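Local coordinates for Non-sulfated chondroitin lyase E66 (PDB 3VSN), which cleaves non-sulfated chondroitin as a polysaccharide lyase of the baculovirus occlusion-derived virion envelope and is essential for oral infectivity, at residues A135-F140 and A189-R194; G173-L176 and S182-W185. All blocks are in the same frame, centred on the assembly; numbering follows the deposited sequence.

Interaction 1: residues A135-F140 and A189-R194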
ATOM      1  N   ALA A 135      15.998  27.552   1.135  1.00 46.25           N
ATOM      2  CA  ALA A 135      15.136  26.533   1.734  1.00 44.73           C
ATOM      3  C   ALA A 135      15.330  25.127   1.149  1.00 43.14           C
ATOM      4  O   ALA A 135      14.676  24.178   1.587  1.00 44.31           O
ATOM      5  CB  ALA A 135      13.676  26.958   1.634  1.00 45.33           C
ATOM      6  N   ASP A 136      16.227  24.995   0.171  1.00 40.87           N
ATOM      7  CA  ASP A 136      16.507  23.699  -0.460  1.00 38.34           C
ATOM      8  C   ASP A 136      17.612  22.924   0.275  1.00 35.20           C
ATOM      9  O   ASP A 136      18.637  22.554  -0.305  1.00 35.08           O
ATOM     10  CB  ASP A 136      16.843  23.882  -1.946  1.00 39.58           C
ATOM     11  CG  ASP A 136      15.628  24.267  -2.782  1.00 41.16           C
ATOM     12  OD1 ASP A 136      14.543  24.505  -2.206  1.00 41.98           O
ATOM     13  OD2 ASP A 136      15.759  24.332  -4.023  1.00 42.46           O
ATOM     14  N   TRP A 137      17.371  22.676   1.558  1.00 31.77           N
ATOM     15  CA  TRP A 137      18.346  22.055   2.450  1.00 29.49           C
ATOM     16  C   TRP A 137      18.407  20.552   2.325  1.00 27.84           C
ATOM     17  O   TRP A 137      19.385  19.935   2.757  1.00 26.73           O
ATOM     18  CB  TRP A 137      18.018  22.433   3.891  1.00 29.32           C
ATOM     19  CG  TRP A 137      16.643  21.965   4.310  1.00 29.82           C
ATOM     20  CD1 TRP A 137      15.448  22.680   4.263  1.00 30.27           C
ATOM     21  CD2 TRP A 137      16.273  20.636   4.816  1.00 29.46           C
ATOM     22  NE1 TRP A 137      14.399  21.913   4.710  1.00 30.19           N
ATOM     23  CE2 TRP A 137      14.823  20.677   5.054  1.00 30.04           C
ATOM     24  CE3 TRP A 137      16.971  19.469   5.100  1.00 29.43           C
ATOM     25  CZ2 TRP A 137      14.131  19.582   5.552  1.00 29.77           C
ATOM     26  CZ3 TRP A 137      16.261  18.370   5.595  1.00 29.65           C
ATOM     27  CH2 TRP A 137      14.875  18.428   5.816  1.00 29.56           C
ATOM     28  N   TYR A 138      17.363  19.959   1.740  1.00 26.16           N
ATOM     29  CA  TYR A 138      17.140  18.502   1.764  1.00 24.78           C
ATOM     30  C   TYR A 138      18.364  17.648   1.437  1.00 23.71           C
ATOM     31  O   TYR A 138      18.786  16.825   2.250  1.00 23.55           O
ATOM     32  CB  TYR A 138      15.968  18.110   0.852  1.00 24.38           C
ATOM     33  CG  TYR A 138      15.487  16.678   1.031  1.00 24.47           C
ATOM     34  CD1 TYR A 138      14.639  16.336   2.086  1.00 24.44           C
ATOM     35  CD2 TYR A 138      15.873  15.670   0.143  1.00 24.41           C
ATOM     36  CE1 TYR A 138      14.189  15.035   2.255  1.00 24.39           C
ATOM     37  CE2 TYR A 138      15.428  14.362   0.304  1.00 24.44           C
ATOM     38  CZ  TYR A 138      14.587  14.052   1.362  1.00 24.65           C
ATOM     39  OH  TYR A 138      14.136  12.761   1.537  1.00 24.64           O
ATOM     40  N   HIS A 139      18.924  17.844   0.249  1.00 23.05           N
ATOM     41  CA  HIS A 139      20.008  16.992  -0.236  1.00 22.96           C
ATOM     42  C   HIS A 139      21.309  17.153   0.505  1.00 22.60           C
ATOM     43  O   HIS A 139      22.172  16.276   0.442  1.00 22.48           O
ATOM     44  CB  HIS A 139      20.183  17.154  -1.739  1.00 22.97           C
ATOM     45  CG  HIS A 139      19.071  16.523  -2.540  1.00 23.46           C
ATOM     46  ND1 HIS A 139      18.264  17.232  -3.347  1.00 23.59           N
ATOM     47  CD2 HIS A 139      18.641  15.200  -2.614  1.00 23.34           C
ATOM     48  CE1 HIS A 139      17.368  16.405  -3.920  1.00 23.71           C
ATOM     49  NE2 HIS A 139      17.599  15.162  -3.467  1.00 23.78           N
ATOM     50  N   PHE A 140      21.451  18.255   1.236  1.00 22.07           N
ATOM     51  CA  PHE A 140      22.640  18.481   2.055  1.00 21.85           C
ATOM     52  C   PHE A 140      22.578  17.719   3.380  1.00 21.34           C
ATOM     53  O   PHE A 140      23.594  17.210   3.857  1.00 21.02           O
ATOM     54  CB  PHE A 140      22.856  19.980   2.295  1.00 22.42           C
ATOM     55  CG  PHE A 140      23.023  20.773   1.029  1.00 22.89           C
ATOM     56  CD1 PHE A 140      24.231  20.760   0.339  1.00 23.38           C
ATOM     57  CD2 PHE A 140      21.967  21.519   0.515  1.00 23.03           C
ATOM     58  CE1 PHE A 140      24.385  21.483  -0.838  1.00 23.68           C
ATOM     59  CE2 PHE A 140      22.115  22.245  -0.656  1.00 23.38           C
ATOM     60  CZ  PHE A 140      23.324  22.226  -1.335  1.00 23.48           C
ATOM     61  N   ALA A 189      11.051  12.833  12.706  1.00 21.30           N
ATOM     62  CA  ALA A 189      10.299  11.936  11.820  1.00 20.81           C
ATOM     63  C   ALA A 189      11.157  11.292  10.723  1.00 20.21           C
ATOM     64  O   ALA A 189      12.232  10.763  11.014  1.00 19.76           O
ATOM     65  CB  ALA A 189       9.089  12.662  11.234  1.00 20.49           C
ATOM     66  N   GLY A 190      10.678  11.341   9.479  1.00 19.97           N
ATOM     67  CA  GLY A 190      11.352  10.703   8.339  1.00 20.17           C
ATOM     68  C   GLY A 190      12.764  11.208   8.097  1.00 20.18           C
ATOM     69  O   GLY A 190      13.677  10.421   7.822  1.00 19.80           O
ATOM     70  N   ASN A 191      12.937  12.527   8.197  1.00 20.26           N
ATOM     71  CA  ASN A 191      14.249  13.159   8.069  1.00 20.09           C
ATOM     72  C   ASN A 191      15.252  12.598   9.074  1.00 19.75           C
ATOM     73  O   ASN A 191      16.365  12.231   8.704  1.00 19.64           O
ATOM     74  CB  ASN A 191      14.143  14.681   8.230  1.00 20.39           C
ATOM     75  CG  ASN A 191      13.358  15.348   7.109  1.00 21.04           C
ATOM     76  OD1 ASN A 191      13.288  14.850   5.984  1.00 21.50           O
ATOM     77  ND2 ASN A 191      12.764  16.493   7.415  1.00 21.23           N
ATOM     78  N   SER A 192      14.845  12.515  10.340  1.00 19.65           N
ATOM     79  CA  SER A 192      15.727  12.037  11.408  1.00 19.25           C
ATOM     80  C   SER A 192      16.093  10.561  11.242  1.00 19.07           C
ATOM     81  O   SER A 192      17.208  10.157  11.566  1.00 18.65           O
ATOM     82  CB  SER A 192      15.126  12.313  12.794  1.00 19.43           C
ATOM     83  OG  SER A 192      14.136  11.360  13.150  1.00 19.21           O
ATOM     84  N   MET A 193      15.161   9.765  10.723  1.00 18.73           N
ATOM     85  CA  MET A 193      15.433   8.347  10.474  1.00 18.85           C
ATOM     86  C   MET A 193      16.541   8.146   9.437  1.00 18.18           C
ATOM     87  O   MET A 193      17.370   7.249   9.581  1.00 18.00           O
ATOM     88  CB  MET A 193      14.153   7.602  10.078  1.00 19.51           C
ATOM     89  CG  MET A 193      13.155   7.482  11.222  1.00 20.25           C
ATOM     90  SD  MET A 193      11.777   6.374  10.872  1.00 21.56           S
ATOM     91  CE  MET A 193      10.660   7.477  10.021  1.00 21.01           C
ATOM     92  N   ARG A 194      16.551   8.993   8.409  1.00 17.90           N
ATOM     93  CA  ARG A 194      17.610   8.996   7.399  1.00 18.01           C
ATOM     94  C   ARG A 194      18.947   9.416   8.010  1.00 17.90           C
ATOM     95  O   ARG A 194      19.950   8.723   7.850  1.00 17.73           O
ATOM     96  CB  ARG A 194      17.258   9.935   6.236  1.00 17.94           C
ATOM     97  CG  ARG A 194      16.008   9.558   5.450  1.00 18.37           C
ATOM     98  CD  ARG A 194      16.194   8.304   4.601  1.00 18.29           C
ATOM     99  NE  ARG A 194      17.096   8.511   3.464  1.00 18.45           N
ATOM    100  CZ  ARG A 194      16.742   9.067   2.308  1.00 18.50           C
ATOM    101  NH1 ARG A 194      15.498   9.488   2.119  1.00 18.81           N
ATOM    102  NH2 ARG A 194      17.634   9.206   1.337  1.00 18.47           N
TER
HETATM  103  O   HOH W   1      13.680  12.245   4.602  1.00 25.32           O
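With chi1 of Trp137 at 60°, CG sits between its own backbone N and carbonyl carbon, and the benzo end of the indole reaches Asn191; the amide of Asn191 comes to meet it with CG anti to the carbonyl carbon (chi1 -66°). Asn191 ND2 lies 3.3 Å from Trp137 CH2, at the ring edge and near its plane, while amide and indole planes stand 88° apart. This is edge packing, since no direct hydrogen bond joins the segments.

The amide oxygen comes close to Tyr138, obliquely to its ring: Asn191 OD1 is 3.8 Å from Tyr138 CE1. A water bridges the two polar ends, donating to Asn191 OD1 at 3.0 Å and to Tyr138 OH at 3.1 Å. Asn191 is a catalytic proton acceptor on helix 189-205, so the contact includes an active-site residue, in the alpha/alpha-toroid domain. Tyr138 lies in the first turn of helix 138-154 and Trp137 just ahead of it.

Deeper in, Arg194 NH1 stands 3.6 Å from Tyr138 OH, too far for a hydrogen bond, with guanidinium and phenol planes strongly inclined. Glu51 OE1 links the two, hydrogen-bonded to Tyr138 OH and salt-bridged to Arg194 NH1; Glu146 pairs with Arg194 NE.

Interaction 2: residues G173-L176 and S182-W185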
ATOM      1  N   GLY A 173      31.019  15.818  10.786  1.00 20.92           N
ATOM      2  CA  GLY A 173      31.198  16.522  12.057  1.00 21.47           C
ATOM      3  C   GLY A 173      30.643  17.933  11.987  1.00 21.53           C
ATOM      4  O   GLY A 173      30.067  18.432  12.953  1.00 21.91           O
ATOM      5  N   LEU A 174      30.803  18.566  10.826  1.00 21.73           N
ATOM      6  CA  LEU A 174      30.268  19.902  10.591  1.00 21.95           C
ATOM      7  C   LEU A 174      28.790  19.897  10.197  1.00 22.36           C
ATOM      8  O   LEU A 174      27.997  20.640  10.776  1.00 22.32           O
ATOM      9  CB  LEU A 174      31.085  20.637   9.524  1.00 22.11           C
ATOM     10  CG  LEU A 174      32.507  21.105   9.854  1.00 22.27           C
ATOM     11  CD1 LEU A 174      33.096  21.794   8.635  1.00 22.33           C
ATOM     12  CD2 LEU A 174      32.545  22.038  11.058  1.00 22.64           C
ATOM     13  N   TYR A 175      28.427  19.066   9.219  1.00 22.16           N
ATOM     14  CA  TYR A 175      27.090  19.116   8.614  1.00 22.49           C
ATOM     15  C   TYR A 175      26.033  18.256   9.303  1.00 22.31           C
ATOM     16  O   TYR A 175      24.833  18.484   9.134  1.00 22.50           O
ATOM     17  CB  TYR A 175      27.164  18.809   7.117  1.00 22.62           C
ATOM     18  CG  TYR A 175      27.594  20.012   6.318  1.00 23.31           C
ATOM     19  CD1 TYR A 175      28.943  20.357   6.214  1.00 23.29           C
ATOM     20  CD2 TYR A 175      26.653  20.826   5.690  1.00 23.52           C
ATOM     21  CE1 TYR A 175      29.341  21.470   5.497  1.00 23.64           C
ATOM     22  CE2 TYR A 175      27.043  21.943   4.965  1.00 23.87           C
ATOM     23  CZ  TYR A 175      28.387  22.258   4.874  1.00 23.91           C
ATOM     24  OH  TYR A 175      28.781  23.364   4.163  1.00 24.33           O
ATOM     25  N   LEU A 176      26.488  17.279  10.079  1.00 22.24           N
ATOM     26  CA  LEU A 176      25.602  16.415  10.848  1.00 22.18           C
ATOM     27  C   LEU A 176      26.194  16.234  12.254  1.00 22.37           C
ATOM     28  O   LEU A 176      26.591  15.125  12.630  1.00 22.07           O
ATOM     29  CB  LEU A 176      25.435  15.074  10.118  1.00 22.14           C
ATOM     30  CG  LEU A 176      24.312  14.098  10.475  1.00 22.09           C
ATOM     31  CD1 LEU A 176      22.945  14.760  10.360  1.00 22.07           C
ATOM     32  CD2 LEU A 176      24.387  12.872   9.573  1.00 21.75           C
ATOM     33  N   SER A 182      21.210  19.498  11.741  1.00 24.22           N
ATOM     34  CA  SER A 182      21.992  19.790  10.548  1.00 24.34           C
ATOM     35  C   SER A 182      21.778  21.226  10.106  1.00 24.96           C
ATOM     36  O   SER A 182      20.638  21.678   9.970  1.00 24.69           O
ATOM     37  CB  SER A 182      21.635  18.829   9.413  1.00 23.74           C
ATOM     38  OG  SER A 182      22.362  19.134   8.234  1.00 23.53           O
ATOM     39  N   MET A 183      22.890  21.934   9.894  1.00 25.64           N
ATOM     40  CA  MET A 183      22.902  23.316   9.399  1.00 26.30           C
ATOM     41  C   MET A 183      21.963  24.247  10.178  1.00 26.91           C
ATOM     42  O   MET A 183      21.258  25.070   9.592  1.00 27.25           O
ATOM     43  CB  MET A 183      22.613  23.360   7.891  1.00 26.30           C
ATOM     44  CG  MET A 183      23.411  22.349   7.073  1.00 26.76           C
ATOM     45  SD  MET A 183      23.306  22.554   5.282  1.00 27.15           S
ATOM     46  CE  MET A 183      21.558  22.303   4.980  1.00 27.56           C
ATOM     47  N   GLY A 184      21.961  24.103  11.502  1.00 27.51           N
ATOM     48  CA  GLY A 184      21.190  24.982  12.385  1.00 28.34           C
ATOM     49  C   GLY A 184      19.731  24.606  12.593  1.00 29.03           C
ATOM     50  O   GLY A 184      18.992  25.333  13.257  1.00 29.49           O
ATOM     51  N   TRP A 185      19.314  23.472  12.031  1.00 28.85           N
ATOM     52  CA  TRP A 185      17.940  22.993  12.175  1.00 28.37           C
ATOM     53  C   TRP A 185      17.851  21.706  12.941  1.00 28.18           C
ATOM     54  O   TRP A 185      18.666  20.801  12.751  1.00 28.26           O
ATOM     55  CB  TRP A 185      17.303  22.767  10.814  1.00 28.58           C
ATOM     56  CG  TRP A 185      16.853  24.001  10.071  1.00 29.04           C
ATOM     57  CD1 TRP A 185      15.855  24.903  10.436  1.00 29.31           C
ATOM     58  CD2 TRP A 185      17.336  24.473   8.766  1.00 29.19           C
ATOM     59  NE1 TRP A 185      15.710  25.884   9.484  1.00 29.63           N
ATOM     60  CE2 TRP A 185      16.565  25.683   8.456  1.00 29.43           C
ATOM     61  CE3 TRP A 185      18.303  24.037   7.863  1.00 29.22           C
ATOM     62  CZ2 TRP A 185      16.767  26.404   7.288  1.00 29.66           C
ATOM     63  CZ3 TRP A 185      18.499  24.772   6.688  1.00 29.43           C
ATOM     64  CH2 TRP A 185      17.747  25.926   6.408  1.00 29.89           C
TER
HETATM   65  O   HOH W   2      25.584  21.969  10.585  1.00 26.55           O
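Met183 meets the phenol ring of Tyr175 at its edge: SD is 4.9 Å from the ring centroid and 80° off the ring normal, which makes this a Met-aromatic contact of the edge type. The sulfur is equally close to Tyr175 CD2 and CE2, 3.8 Å from each, so it faces the bond between them. Met183 CG also packs against CD2, and the bend at chi3 carries the terminal methyl of an otherwise extended chain away from the Tyr175 ring.

Beside this apolar pair, the hydroxyl of Ser182 points at the end of the helix. Its OG is anti to the backbone N (chi1 178°) and donates to Tyr175 O over 2.7 Å, with a C=O...donor angle of 168°, nearly straight on to the carbonyl. A secondary, bent CA-H...O contact reaches the same Tyr175 O from Ser182 CA at 3.4 Å. Helix 161-175 ends here, Leu176 being the first residue to leave helical phi/psi, and the chain returns after five residues to the type I' turn Ser182-Trp185, which links strands 181-182 and 185-186 as a tight beta hairpin. Leu174 O, one residue earlier, is joined to Met183 N through a water that lies 2.8 Å from both Leu174 O and Met183 N, donating to the first and accepting from the second.

Outside the segments, Ser182 OG also hydrogen-bonds Thr141 OG1 on helix 138-154. At the far end of the ring, Tyr175 OH hydrogen-bonds to Pro121 O.

How the interactions relate
Interaction 1 and interaction 2 have centres about 11 Å apart and are in direct contact through apolar packing. The methyl of Met183 does much of the joining: Met183 CE is 3.7 Å from Trp137 CB and 3.8 Å from Phe140 CB, while Trp185 CZ3 also comes within 3.7 Å of Trp137 CB. Trp137 therefore links the two, touching catalytic Asn191 with its indole and Met183 and Trp185 through CB. In chain order, interaction 2 falls between the two segments of interaction 1. Interaction 1 contains Asn191, whose side chain is about 8 Å from that of the proton donor Tyr254; interaction 2 holds no active-site residue, and the Ser182 side chain is about 9 Å from that of Asn191.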